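Local coordinates for lipoprotein (Burkholderia cenocepacia, PDB 4QHQ) that binds methionine in a cleft between two lobes and probably delivers it, as a membrane-attached lipoprotein, to an ABC transporter, at residues A[51-54]-A[55-58]; A[58-61]-A[62-66]; A[105-108]-A[109-112]; A[156-159]-A[160-163]. All coordinates share one frame; numbering follows the deposited sequence.

Interaction 1: A[51-54]-A[55-58]; sequences DANS and FQHQ. With MET (methionine), chain B.
The amide of Asn53 lies against the rim of the Phe55 ring, two residues further along the chain, where strand 52-57 of the six-stranded sheet reaches the methionine pocket. Asn53 CG sits in the plane of the ring and its OD1 comes within 3.4 Å of Phe55 CE1, the amide standing almost upright to the ring (83° between planes). With chi1 of 66° in Asn53 and 78° in Phe55, each CG lies between its own backbone N and carbonyl carbon, which brings the amide to the ring's rim. Gln56 CB rests over the centre of the phenyl ring, 3.8 Å above the plane, and its chain runs back toward Asn53.

A water gathers the polar ends: it donates to Asn53 OD1 at 2.7 Å and accepts from both Phe55 N and Gln56 NE2. Asn42, on helix 41-47, bonds to both Asn53 ND2 and Gln56 OE1. On the ligand side, methionine SD lies over one face of the His57 imidazole, 3.4 Å from NE2, which is itself hydrogen-bonded to Asn110. Phe55 O approaches the methionine CB at 3.3 Å.

Water and Asn42 thus satisfy a buried cluster of amides and fix their rotation, while Phe55 and the face of His57 offer the ligand's thioether end a polarisable aromatic surface.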
ATOM      1  N   ASP A  51      10.470   7.103  15.320  1.00 15.91           N
ATOM      2  CA  ASP A  51      10.947   8.334  14.702  1.00 13.39           C
ATOM      3  C   ASP A  51      10.485   8.532  13.250  1.00 14.53           C
ATOM      4  O   ASP A  51      10.418   9.660  12.763  1.00 14.70           O
ATOM      5  CB  ASP A  51      12.461   8.377  14.786  1.00 16.41           C
ATOM      6  CG  ASP A  51      12.937   8.278  16.210  1.00 19.01           C
ATOM      7  OD1 ASP A  51      12.625   9.208  16.985  1.00 23.57           O
ATOM      8  OD2 ASP A  51      13.584   7.270  16.574  1.00 21.56           O
ATOM      9  N   ALA A  52      10.188   7.439  12.557  1.00 15.05           N
ATOM     10  CA  ALA A  52       9.696   7.517  11.198  1.00 14.18           C
ATOM     11  C   ALA A  52       8.925   6.243  10.907  1.00 11.79           C
ATOM     12  O   ALA A  52       9.054   5.248  11.626  1.00 13.34           O
ATOM     13  CB  ALA A  52      10.852   7.664  10.214  1.00 15.31           C
ATOM     14  N   ASN A  53       8.121   6.268   9.857  1.00  9.96           N
ATOM     15  CA  ASN A  53       7.576   5.020   9.344  1.00 11.21           C
ATOM     16  C   ASN A  53       7.641   4.982   7.833  1.00 12.50           C
ATOM     17  O   ASN A  53       7.858   6.003   7.188  1.00 11.42           O
ATOM     18  CB  ASN A  53       6.181   4.693   9.917  1.00 11.44           C
ATOM     19  CG  ASN A  53       5.116   5.676   9.494  1.00  9.70           C
ATOM     20  OD1 ASN A  53       5.047   6.071   8.329  1.00 12.09           O
ATOM     21  ND2 ASN A  53       4.243   6.035  10.416  1.00  9.98           N
ATOM     22  N   SER A  54       7.480   3.787   7.280  1.00 10.07           N
ATOM     23  CA  SER A  54       7.656   3.574   5.847  1.00  8.89           C
ATOM     24  C   SER A  54       6.770   2.420   5.436  1.00 10.28           C
ATOM     25  O   SER A  54       7.203   1.267   5.384  1.00 11.54           O
ATOM     26  CB  SER A  54       9.131   3.265   5.556  1.00 13.96           C
ATOM     27  OG  SER A  54       9.397   3.064   4.174  1.00 12.44           O
ATOM     28  N   PHE A  55       5.504   2.733   5.172  1.00  7.90           N
ATOM     29  CA  PHE A  55       4.528   1.688   4.892  1.00  8.17           C
ATOM     30  C   PHE A  55       3.331   2.160   4.072  1.00  8.88           C
ATOM     31  O   PHE A  55       2.521   1.334   3.696  1.00 10.79           O
ATOM     32  CB  PHE A  55       4.004   1.079   6.185  1.00 11.07           C
ATOM     33  CG  PHE A  55       2.973   1.927   6.863  1.00 10.88           C
ATOM     34  CD1 PHE A  55       3.344   3.091   7.532  1.00  9.79           C
ATOM     35  CD2 PHE A  55       1.635   1.577   6.828  1.00 10.26           C
ATOM     36  CE1 PHE A  55       2.395   3.886   8.148  1.00 11.45           C
ATOM     37  CE2 PHE A  55       0.674   2.367   7.429  1.00  8.72           C
ATOM     38  CZ  PHE A  55       1.054   3.517   8.102  1.00 11.03           C
ATOM     39  N   GLN A  56       3.185   3.460   3.837  1.00  8.45           N
ATOM     40  CA  GLN A  56       1.925   3.977   3.306  1.00  9.01           C
ATOM     41  C   GLN A  56       2.095   4.885   2.109  1.00  8.96           C
ATOM     42  O   GLN A  56       3.183   5.371   1.826  1.00  8.81           O
ATOM     43  CB  GLN A  56       1.201   4.761   4.404  1.00  8.26           C
ATOM     44  CG  GLN A  56       1.777   6.153   4.650  1.00  9.43           C
ATOM     45  CD  GLN A  56       1.402   6.700   6.008  1.00  9.80           C
ATOM     46  OE1 GLN A  56       0.222   6.814   6.342  1.00 10.86           O
ATOM     47  NE2 GLN A  56       2.418   7.043   6.808  1.00 10.25           N
ATOM     48  N   HIS A  57       0.993   5.113   1.397  1.00  8.67           N
ATOM     49  CA  HIS A  57       0.950   6.140   0.356  1.00  8.42           C
ATOM     50  C   HIS A  57       0.285   7.420   0.888  1.00  9.55           C
ATOM     51  O   HIS A  57      -0.242   7.437   2.001  1.00 10.11           O
ATOM     52  CB  HIS A  57       0.285   5.601  -0.923  1.00  8.90           C
ATOM     53  CG  HIS A  57      -1.010   4.880  -0.695  1.00  9.28           C
ATOM     54  ND1 HIS A  57      -2.113   5.494  -0.141  1.00  9.88           N
ATOM     55  CD2 HIS A  57      -1.380   3.612  -0.984  1.00 11.35           C
ATOM     56  CE1 HIS A  57      -3.111   4.623  -0.089  1.00  9.19           C
ATOM     57  NE2 HIS A  57      -2.696   3.477  -0.611  1.00 10.10           N
ATOM     58  N   GLN A  58       0.349   8.497   0.113  1.00  8.88           N
ATOM     59  CA  GLN A  58      -0.212   9.768   0.552  1.00 10.54           C
ATOM     60  C   GLN A  58      -1.730   9.752   0.795  1.00 11.07           C
ATOM     61  O   GLN A  58      -2.196  10.339   1.776  1.00 11.79           O
ATOM     62  CB  GLN A  58       0.195  10.922  -0.373  1.00 11.49           C
ATOM     63  CG  GLN A  58      -0.144  12.297   0.204  1.00 13.44           C
ATOM     64  CD  GLN A  58       0.743  12.699   1.361  1.00 17.26           C
ATOM     65  OE1 GLN A  58       1.968  12.678   1.255  1.00 19.93           O
ATOM     66  NE2 GLN A  58       0.124  13.069   2.478  1.00 17.40           N
TER
HETATM   67  N   MET B 301       2.384  -0.701   0.350  1.00  8.79           N
HETATM   68  CA  MET B 301       0.940  -0.480   0.256  1.00 10.21           C
HETATM   69  C   MET B 301       0.531  -0.179  -1.169  1.00  9.31           C
HETATM   70  O   MET B 301       1.241   0.551  -1.850  1.00 11.74           O
HETATM   71  CB  MET B 301       0.540   0.673   1.185  1.00  8.69           C
HETATM   72  CG  MET B 301      -0.971   0.968   1.206  1.00 10.33           C
HETATM   73  SD  MET B 301      -1.380   2.371   2.267  1.00  8.99           S
HETATM   74  CE  MET B 301      -0.992   1.717   3.893  1.00  9.85           C
HETATM   75  OXT MET B 301      -0.494  -0.680  -1.663  1.00  9.38           O
HETATM   76  O   HOH W   1       4.953   5.572   5.660  1.00  9.99           O

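Interaction 2: A[58-61]-A[62-66]; sequences QPYL and DSQVK. With MET (methionine), chain B.
This is an intrahelical contact over the first turns of helix 58-68, which follows strand 52-57 directly and borders the methionine pocket with Tyr60. Four i to i+4 backbone bonds carry it, from Asp62 N to Gln58 O (2.8 Å) through Val65 N to Leu61 O. Side chains repeat the same spacing. Gln58 NE2 donates to Asp62 OD1 at 2.9 Å; the bond is fairly straight at 161° and the acceptor lies close to the Gln58 amide plane, but OD1 is approached from above its carboxylate plane.

Two residues on, on another side of the helix, Gln64 CG lies 3.5 Å from Tyr60 CE1, and the Gln64 amide runs beside the phenol with its plane only 22° from that of the ring. Gln64 OE1 is held by Asn42 from outside the helix. Tyr60 CG lies opposite its backbone N (chi1 -172°), which carries the ring out to the ligand: methionine CE sits 3.6 Å above one face, and SD is 3.5 Å from Tyr60 CB. Elsewhere Leu61 CD1 touches Val65 CG2.

The chemistry divides by helix face: a polar bridge at the more exposed side, and toward the pocket an aromatic surface for the ligand's methyl group, flanked by an amide whose oxygen Asn42 holds.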
ATOM      1  N   GLN A  58       0.349   8.497   0.113  1.00  8.88           N
ATOM      2  CA  GLN A  58      -0.212   9.768   0.552  1.00 10.54           C
ATOM      3  C   GLN A  58      -1.730   9.752   0.795  1.00 11.07           C
ATOM      4  O   GLN A  58      -2.196  10.339   1.776  1.00 11.79           O
ATOM      5  CB  GLN A  58       0.195  10.922  -0.373  1.00 11.49           C
ATOM      6  CG  GLN A  58      -0.144  12.297   0.204  1.00 13.44           C
ATOM      7  CD  GLN A  58       0.743  12.699   1.361  1.00 17.26           C
ATOM      8  OE1 GLN A  58       1.968  12.678   1.255  1.00 19.93           O
ATOM      9  NE2 GLN A  58       0.124  13.069   2.478  1.00 17.40           N
ATOM     10  N   PRO A  59      -2.511   9.077  -0.069  1.00 10.32           N
ATOM     11  CA  PRO A  59      -3.949   9.014   0.227  1.00 11.38           C
ATOM     12  C   PRO A  59      -4.219   8.344   1.578  1.00  9.51           C
ATOM     13  O   PRO A  59      -5.102   8.795   2.315  1.00 12.45           O
ATOM     14  CB  PRO A  59      -4.507   8.206  -0.950  1.00 12.93           C
ATOM     15  CG  PRO A  59      -3.606   8.613  -2.081  1.00 12.72           C
ATOM     16  CD  PRO A  59      -2.228   8.628  -1.445  1.00 11.16           C
ATOM     17  N   TYR A  60      -3.451   7.323   1.926  1.00  9.20           N
ATOM     18  CA  TYR A  60      -3.625   6.694   3.233  1.00  9.12           C
ATOM     19  C   TYR A  60      -3.271   7.664   4.378  1.00  9.55           C
ATOM     20  O   TYR A  60      -4.022   7.783   5.349  1.00 12.36           O
ATOM     21  CB  TYR A  60      -2.794   5.411   3.343  1.00  8.84           C
ATOM     22  CG  TYR A  60      -3.091   4.618   4.588  1.00  8.03           C
ATOM     23  CD1 TYR A  60      -2.383   4.828   5.771  1.00  9.56           C
ATOM     24  CD2 TYR A  60      -4.063   3.641   4.580  1.00  8.52           C
ATOM     25  CE1 TYR A  60      -2.666   4.084   6.910  1.00 10.39           C
ATOM     26  CE2 TYR A  60      -4.360   2.896   5.715  1.00  8.88           C
ATOM     27  CZ  TYR A  60      -3.650   3.126   6.883  1.00  9.55           C
ATOM     28  OH  TYR A  60      -3.951   2.388   7.999  1.00 14.71           O
ATOM     29  N   LEU A  61      -2.138   8.350   4.264  1.00  8.70           N
ATOM     30  CA  LEU A  61      -1.728   9.315   5.281  1.00  9.37           C
ATOM     31  C   LEU A  61      -2.778  10.415   5.414  1.00 11.33           C
ATOM     32  O   LEU A  61      -3.127  10.827   6.521  1.00 12.92           O
ATOM     33  CB  LEU A  61      -0.373   9.910   4.915  1.00 10.97           C
ATOM     34  CG  LEU A  61       0.204  10.951   5.870  1.00 12.17           C
ATOM     35  CD1 LEU A  61       0.211  10.403   7.281  1.00 13.10           C
ATOM     36  CD2 LEU A  61       1.608  11.301   5.412  1.00 17.13           C
ATOM     37  N   ASP A  62      -3.295  10.890   4.281  1.00 10.87           N
ATOM     38  CA  ASP A  62      -4.325  11.936   4.303  1.00 12.57           C
ATOM     39  C   ASP A  62      -5.578  11.477   5.054  1.00 14.59           C
ATOM     40  O   ASP A  62      -6.167  12.240   5.830  1.00 14.80           O
ATOM     41  CB  ASP A  62      -4.722  12.344   2.879  1.00 17.81           C
ATOM     42  CG  ASP A  62      -3.661  13.185   2.190  1.00 18.93           C
ATOM     43  OD1 ASP A  62      -2.719  13.642   2.872  1.00 19.72           O
ATOM     44  OD2 ASP A  62      -3.778  13.385   0.961  1.00 25.47           O
ATOM     45  N   SER A  63      -5.980  10.233   4.813  1.00 12.46           N
ATOM     46  CA  SER A  63      -7.129   9.649   5.496  1.00 13.03           C
ATOM     47  C   SER A  63      -6.869   9.579   6.996  1.00 12.23           C
ATOM     48  O   SER A  63      -7.727   9.925   7.802  1.00 14.25           O
ATOM     49  CB  SER A  63      -7.398   8.250   4.944  1.00 15.85           C
ATOM     50  OG  SER A  63      -8.438   7.612   5.662  1.00 17.54           O
ATOM     51  N   GLN A  64      -5.674   9.134   7.361  1.00 13.19           N
ATOM     52  CA  GLN A  64      -5.299   9.050   8.772  1.00 12.47           C
ATOM     53  C   GLN A  64      -5.265  10.424   9.456  1.00 12.78           C
ATOM     54  O   GLN A  64      -5.673  10.574  10.613  1.00 14.92           O
ATOM     55  CB  GLN A  64      -3.944   8.369   8.911  1.00 13.54           C
ATOM     56  CG  GLN A  64      -3.921   6.937   8.409  1.00 19.05           C
ATOM     57  CD  GLN A  64      -3.927   5.944   9.549  1.00 18.34           C
ATOM     58  OE1 GLN A  64      -2.986   5.894  10.351  1.00 15.26           O
ATOM     59  NE2 GLN A  64      -4.987   5.146   9.633  1.00 20.11           N
ATOM     60  N   VAL A  65      -4.777  11.429   8.740  1.00 13.82           N
ATOM     61  CA  VAL A  65      -4.764  12.790   9.257  1.00 16.14           C
ATOM     62  C   VAL A  65      -6.200  13.290   9.445  1.00 17.59           C
ATOM     63  O   VAL A  65      -6.513  13.941  10.442  1.00 18.23           O
ATOM     64  CB  VAL A  65      -3.944  13.725   8.330  1.00 16.02           C
ATOM     65  CG1 VAL A  65      -4.182  15.186   8.682  1.00 18.59           C
ATOM     66  CG2 VAL A  65      -2.465  13.359   8.395  1.00 16.62           C
ATOM     67  N   LYS A  66      -7.085  12.951   8.515  1.00 15.45           N
ATOM     68  CA  LYS A  66      -8.477  13.384   8.622  1.00 18.75           C
ATOM     69  C   LYS A  66      -9.157  12.744   9.827  1.00 16.56           C
ATOM     70  O   LYS A  66     -10.006  13.349  10.476  1.00 18.65           O
ATOM     71  CB  LYS A  66      -9.244  13.037   7.346  1.00 19.51           C
ATOM     72  CG  LYS A  66     -10.718  13.428   7.387  1.00 26.16           C
ATOM     73  CD  LYS A  66     -11.469  12.898   6.175  1.00 35.06           C
ATOM     74  CE  LYS A  66     -11.129  13.678   4.916  1.00 41.87           C
ATOM     75  NZ  LYS A  66     -11.642  15.075   4.984  1.00 49.05           N
TER
HETATM   76  N   MET B 301       2.384  -0.701   0.350  1.00  8.79           N
HETATM   77  CA  MET B 301       0.940  -0.480   0.256  1.00 10.21           C
HETATM   78  C   MET B 301       0.531  -0.179  -1.169  1.00  9.31           C
HETATM   79  O   MET B 301       1.241   0.551  -1.850  1.00 11.74           O
HETATM   80  CB  MET B 301       0.540   0.673   1.185  1.00  8.69           C
HETATM   81  CG  MET B 301      -0.971   0.968   1.206  1.00 10.33           C
HETATM   82  SD  MET B 301      -1.380   2.371   2.267  1.00  8.99           S
HETATM   83  CE  MET B 301      -0.992   1.717   3.893  1.00  9.85           C
HETATM   84  OXT MET B 301      -0.494  -0.680  -1.663  1.00  9.38           O

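Interaction 3: A[105-108]-A[109-112]; sequences PNDP and SNEN. With MET (methionine), chain B.
Asp107 OD2 accepts two hydrogen bonds from Asn110, one from the side chain and one from the backbone. Asn110 ND2 reaches it at 2.9 Å on the syn side, close to the carboxylate plane, whereas Asn110 N comes in at 3.1 Å from well above that plane. The carboxylate is placed for this by a chi1 of 62°, with CG tucked between the backbone N and carbonyl carbon of Asp107. A water donates to the same OD2 at 2.7 Å and accepts from Ser109 N, so the oxygen also serves a second amide of the helix start indirectly. The carboxylate lies where the helix dipole would probably favour its negative charge.

The main chain closes behind it: Glu111 N bonds to Asp107 O at 2.8 Å, and Asn112 N to Pro108 O.

Around this polar core the packing is mostly through backbone and CB atoms. Glu111 CB lies 3.1 Å from Pro105 O, and the Pro105 ring crosses Asn110 at about a right angle, CB to CB 3.9 Å. Asn106 ND2 bonds to Asp155, and Tyr60 lies against Asp107 and Ser109. The Asn110 amide is gripped at both ends, ND2 by Asp107 and OD1 by His57, which sets its rotation and brings ND2 within 3.5 Å of methionine SD.

Asp107 is a classical aspartate N-cap: strand 101-105 ends, a short loop follows, and helix 108-120 begins beside the methionine pocket, consistent with a periplasmic binding protein fold.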
ATOM      1  N   PRO A 105     -10.176  -4.161   0.205  1.00 10.30           N
ATOM      2  CA  PRO A 105      -9.823  -3.583   1.503  1.00 11.32           C
ATOM      3  C   PRO A 105     -10.932  -2.701   2.079  1.00 14.21           C
ATOM      4  O   PRO A 105     -11.780  -2.200   1.340  1.00 15.12           O
ATOM      5  CB  PRO A 105      -8.598  -2.723   1.177  1.00 10.15           C
ATOM      6  CG  PRO A 105      -7.994  -3.349  -0.055  1.00 11.15           C
ATOM      7  CD  PRO A 105      -9.214  -3.770  -0.842  1.00 10.05           C
ATOM      8  N   ASN A 106     -10.920  -2.519   3.398  1.00 11.51           N
ATOM      9  CA  ASN A 106     -11.976  -1.766   4.073  1.00 13.58           C
ATOM     10  C   ASN A 106     -11.556  -0.437   4.704  1.00 12.66           C
ATOM     11  O   ASN A 106     -12.351   0.189   5.406  1.00 16.72           O
ATOM     12  CB  ASN A 106     -12.675  -2.628   5.140  1.00 15.09           C
ATOM     13  CG  ASN A 106     -11.769  -2.997   6.294  1.00 15.26           C
ATOM     14  OD1 ASN A 106     -10.619  -2.571   6.366  1.00 14.97           O
ATOM     15  ND2 ASN A 106     -12.311  -3.760   7.244  1.00 18.45           N
ATOM     16  N   ASP A 107     -10.322  -0.020   4.468  1.00 13.51           N
ATOM     17  CA  ASP A 107      -9.875   1.295   4.926  1.00 14.22           C
ATOM     18  C   ASP A 107     -10.184   2.281   3.805  1.00 13.34           C
ATOM     19  O   ASP A 107     -10.189   1.893   2.634  1.00 13.99           O
ATOM     20  CB  ASP A 107      -8.384   1.284   5.262  1.00 13.23           C
ATOM     21  CG  ASP A 107      -7.540   0.962   4.065  1.00 12.32           C
ATOM     22  OD1 ASP A 107      -7.481  -0.229   3.692  1.00 13.48           O
ATOM     23  OD2 ASP A 107      -6.957   1.891   3.463  1.00 11.46           O
ATOM     24  N   PRO A 108     -10.488   3.540   4.157  1.00 12.79           N
ATOM     25  CA  PRO A 108     -11.051   4.480   3.180  1.00 12.88           C
ATOM     26  C   PRO A 108     -10.246   4.620   1.893  1.00 13.72           C
ATOM     27  O   PRO A 108     -10.817   4.503   0.810  1.00 13.76           O
ATOM     28  CB  PRO A 108     -11.078   5.800   3.947  1.00 18.85           C
ATOM     29  CG  PRO A 108     -11.325   5.371   5.359  1.00 17.30           C
ATOM     30  CD  PRO A 108     -10.497   4.107   5.519  1.00 15.22           C
ATOM     31  N   SER A 109      -8.944   4.846   1.983  1.00 11.50           N
ATOM     32  CA  SER A 109      -8.183   5.103   0.767  1.00 11.38           C
ATOM     33  C   SER A 109      -7.940   3.858  -0.080  1.00 13.32           C
ATOM     34  O   SER A 109      -8.007   3.923  -1.297  1.00 11.22           O
ATOM     35  CB  SER A 109      -6.858   5.819   1.068  1.00 10.34           C
ATOM     36  OG  SER A 109      -5.933   4.963   1.687  1.00 11.88           O
ATOM     37  N   ASN A 110      -7.627   2.725   0.536  1.00 10.54           N
ATOM     38  CA  ASN A 110      -7.427   1.534  -0.284  1.00  9.45           C
ATOM     39  C   ASN A 110      -8.725   0.898  -0.778  1.00 10.19           C
ATOM     40  O   ASN A 110      -8.731   0.276  -1.844  1.00 10.94           O
ATOM     41  CB  ASN A 110      -6.535   0.530   0.433  1.00 12.29           C
ATOM     42  CG  ASN A 110      -5.112   1.015   0.534  1.00  9.26           C
ATOM     43  OD1 ASN A 110      -4.401   1.120  -0.481  1.00 10.04           O
ATOM     44  ND2 ASN A 110      -4.695   1.344   1.747  1.00 10.27           N
ATOM     45  N   GLU A 111      -9.821   1.080  -0.051  1.00 10.25           N
ATOM     46  CA  GLU A 111     -11.113   0.632  -0.541  1.00 10.82           C
ATOM     47  C   GLU A 111     -11.450   1.453  -1.783  1.00 13.85           C
ATOM     48  O   GLU A 111     -11.837   0.910  -2.817  1.00 13.97           O
ATOM     49  CB  GLU A 111     -12.223   0.788   0.503  1.00 11.82           C
ATOM     50  CG  GLU A 111     -13.576   0.489  -0.113  1.00 14.18           C
ATOM     51  CD  GLU A 111     -14.649   0.074   0.864  1.00 17.68           C
ATOM     52  OE1 GLU A 111     -14.446   0.079   2.090  1.00 19.07           O
ATOM     53  OE2 GLU A 111     -15.740  -0.286   0.376  1.00 19.05           O
ATOM     54  N   ASN A 112     -11.287   2.765  -1.679  1.00 13.70           N
ATOM     55  CA  ASN A 112     -11.515   3.655  -2.802  1.00 12.34           C
ATOM     56  C   ASN A 112     -10.661   3.254  -3.999  1.00 13.16           C
ATOM     57  O   ASN A 112     -11.155   3.146  -5.130  1.00 15.00           O
ATOM     58  CB  ASN A 112     -11.229   5.097  -2.398  1.00 15.05           C
ATOM     59  CG  ASN A 112     -11.506   6.074  -3.512  1.00 16.07           C
ATOM     60  OD1 ASN A 112     -12.653   6.260  -3.907  1.00 21.07           O
ATOM     61  ND2 ASN A 112     -10.457   6.715  -4.017  1.00 18.36           N
TER
HETATM   62  N   MET B 301       2.384  -0.701   0.350  1.00  8.79           N
HETATM   63  CA  MET B 301       0.940  -0.480   0.256  1.00 10.21           C
HETATM   64  C   MET B 301       0.531  -0.179  -1.169  1.00  9.31           C
HETATM   65  O   MET B 301       1.241   0.551  -1.850  1.00 11.74           O
HETATM   66  CB  MET B 301       0.540   0.673   1.185  1.00  8.69           C
HETATM   67  CG  MET B 301      -0.971   0.968   1.206  1.00 10.33           C
HETATM   68  SD  MET B 301      -1.380   2.371   2.267  1.00  8.99           S
HETATM   69  CE  MET B 301      -0.992   1.717   3.893  1.00  9.85           C
HETATM   70  OXT MET B 301      -0.494  -0.680  -1.663  1.00  9.38           O
HETATM   71  O   HOH W   2     -13.706   2.288   3.648  1.00 26.00           O
HETATM   72  O   HOH W   3      -7.143   4.470   4.222  1.00 11.78           O

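Interaction 4: A[156-159]-A[160-163]; sequences AAQL and PRVL
Gln158 and Arg161 meet through both backbone and side chain. Arg161 N donates to Gln158 O at 2.9 Å, and Arg161 NH2 donates to Gln158 OE1, also at 2.9 Å. Neither bond is straight: the side-chain one has an angle of 136° at the hydrogen, and NH2 stands well above the plane of the amide carbonyl, with the amide and guanidinium planes almost perpendicular (86°). Arg161 bends at chi3 (-67°), which folds the guanidinium back over the preceding turn, one face over Gln158 CA. A water in the plane of the guanidinium accepts from Arg161 NH1 at 3.0 Å and donates to Ala157 O at 2.7 Å, tying the group to the backbone a residue earlier.

Further along, Val162 N bonds to Leu159 O at 3.2 Å, and Val162 CG2 packs on that same oxygen. Pro160 has no amide hydrogen to give; its ring packs beside Leu159 CB.

The inner side of the turn is set by the lobe beneath it. Leu159 lies on Ala103, Pro105 and Ile171, Leu163 on Ala169 and Ile171, and Pro160 on Tyr175, while Gln158 and Arg161 stay on the solvent side.

The whole is a short, irregular helical connection with i to i+3 bonds of the 3-10 kind at 158-162, leading from edge strand 150-154 of the five-stranded sheet toward strand 168-171 in the second lobe of a periplasmic binding protein fold.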
ATOM      1  N   ALA A 156      -7.379  -5.157   5.114  1.00 13.72           N
ATOM      2  CA  ALA A 156      -6.433  -5.325   4.018  1.00 11.36           C
ATOM      3  C   ALA A 156      -5.509  -6.528   4.207  1.00 10.16           C
ATOM      4  O   ALA A 156      -5.229  -7.250   3.249  1.00 13.38           O
ATOM      5  CB  ALA A 156      -5.605  -4.042   3.818  1.00 11.76           C
ATOM      6  N   ALA A 157      -5.056  -6.760   5.432  1.00 11.13           N
ATOM      7  CA  ALA A 157      -4.095  -7.827   5.665  1.00 11.32           C
ATOM      8  C   ALA A 157      -4.722  -9.212   5.531  1.00 12.25           C
ATOM      9  O   ALA A 157      -4.010 -10.194   5.297  1.00 14.72           O
ATOM     10  CB  ALA A 157      -3.439  -7.664   7.025  1.00 13.89           C
ATOM     11  N   GLN A 158      -6.039  -9.292   5.677  1.00 11.53           N
ATOM     12  CA  GLN A 158      -6.703 -10.598   5.687  1.00 14.84           C
ATOM     13  C   GLN A 158      -7.020 -11.122   4.292  1.00 14.24           C
ATOM     14  O   GLN A 158      -7.288 -12.315   4.125  1.00 14.90           O
ATOM     15  CB  GLN A 158      -7.994 -10.561   6.511  1.00 15.98           C
ATOM     16  CG  GLN A 158      -7.853 -10.106   7.953  1.00 23.10           C
ATOM     17  CD  GLN A 158      -6.971 -11.016   8.794  1.00 26.74           C
ATOM     18  OE1 GLN A 158      -6.736 -12.175   8.451  1.00 20.77           O
ATOM     19  NE2 GLN A 158      -6.479 -10.485   9.908  1.00 41.01           N
ATOM     20  N   LEU A 159      -7.010 -10.240   3.294  1.00 11.70           N
ATOM     21  CA  LEU A 159      -7.445 -10.595   1.941  1.00 12.75           C
ATOM     22  C   LEU A 159      -6.797 -11.837   1.300  1.00 11.18           C
ATOM     23  O   LEU A 159      -7.521 -12.633   0.683  1.00 14.10           O
ATOM     24  CB  LEU A 159      -7.370  -9.370   1.025  1.00 11.76           C
ATOM     25  CG  LEU A 159      -8.449  -8.326   1.351  1.00 11.36           C
ATOM     26  CD1 LEU A 159      -8.143  -6.976   0.713  1.00 13.47           C
ATOM     27  CD2 LEU A 159      -9.834  -8.812   0.936  1.00 17.42           C
ATOM     28  N   PRO A 160      -5.463 -12.016   1.443  1.00 10.59           N
ATOM     29  CA  PRO A 160      -4.899 -13.240   0.854  1.00 13.49           C
ATOM     30  C   PRO A 160      -5.497 -14.507   1.445  1.00 12.65           C
ATOM     31  O   PRO A 160      -5.593 -15.526   0.751  1.00 16.02           O
ATOM     32  CB  PRO A 160      -3.415 -13.158   1.224  1.00 13.15           C
ATOM     33  CG  PRO A 160      -3.141 -11.702   1.367  1.00 12.93           C
ATOM     34  CD  PRO A 160      -4.407 -11.096   1.915  1.00 11.48           C
ATOM     35  N   ARG A 161      -5.921 -14.439   2.705  1.00 12.94           N
ATOM     36  CA  ARG A 161      -6.438 -15.613   3.389  1.00 13.92           C
ATOM     37  C   ARG A 161      -7.938 -15.863   3.213  1.00 15.45           C
ATOM     38  O   ARG A 161      -8.492 -16.745   3.857  1.00 17.34           O
ATOM     39  CB  ARG A 161      -6.041 -15.592   4.868  1.00 16.11           C
ATOM     40  CG  ARG A 161      -4.536 -15.739   5.044  1.00 18.30           C
ATOM     41  CD  ARG A 161      -4.108 -15.802   6.508  1.00 17.69           C
ATOM     42  NE  ARG A 161      -4.329 -14.550   7.241  1.00 19.99           N
ATOM     43  CZ  ARG A 161      -3.608 -13.444   7.080  1.00 18.44           C
ATOM     44  NH1 ARG A 161      -2.625 -13.414   6.187  1.00 19.80           N
ATOM     45  NH2 ARG A 161      -3.869 -12.359   7.810  1.00 21.57           N
ATOM     46  N   VAL A 162      -8.583 -15.110   2.323  1.00 15.80           N
ATOM     47  CA  VAL A 162      -9.961 -15.435   1.933  1.00 15.15           C
ATOM     48  C   VAL A 162     -10.079 -15.815   0.457  1.00 20.01           C
ATOM     49  O   VAL A 162     -11.178 -16.045  -0.041  1.00 17.07           O
ATOM     50  CB  VAL A 162     -10.966 -14.290   2.238  1.00 17.95           C
ATOM     51  CG1 VAL A 162     -10.905 -13.888   3.716  1.00 23.48           C
ATOM     52  CG2 VAL A 162     -10.731 -13.091   1.326  1.00 17.25           C
ATOM     53  N   LEU A 163      -8.947 -15.889  -0.236  1.00 17.87           N
ATOM     54  CA  LEU A 163      -8.952 -16.215  -1.663  1.00 17.21           C
ATOM     55  C   LEU A 163      -9.674 -17.512  -2.013  1.00 22.76           C
ATOM     56  O   LEU A 163     -10.261 -17.619  -3.090  1.00 20.53           O
ATOM     57  CB  LEU A 163      -7.532 -16.246  -2.216  1.00 20.19           C
ATOM     58  CG  LEU A 163      -7.061 -14.868  -2.671  1.00 19.51           C
ATOM     59  CD1 LEU A 163      -5.608 -14.916  -3.116  1.00 23.50           C
ATOM     60  CD2 LEU A 163      -7.949 -14.343  -3.807  1.00 17.78           C
TER
HETATM   61  O   HOH W   4      -1.417 -10.762   5.515  1.00 22.26           O

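How the interactions relate
Each contact is local, between adjacent segments, so none closes a long loop and none encloses or crosses another. From the N terminus, interaction 1 follows strand 52-57 of the first lobe to the pocket, and interaction 2 takes over at the shared Gln58 and continues along helix 58-68. Interaction 3 comes later, in the other lobe, yet touches both: His57 and Tyr60 of the first lobe meet Asn110 and Ser109 of the second. Interactions 1, 2 and 3 all reach the bound methionine. Interaction 4 stands farther back, joined to interaction 3 by Leu159 and Ala156 against Pro105, about 14 Å between centres.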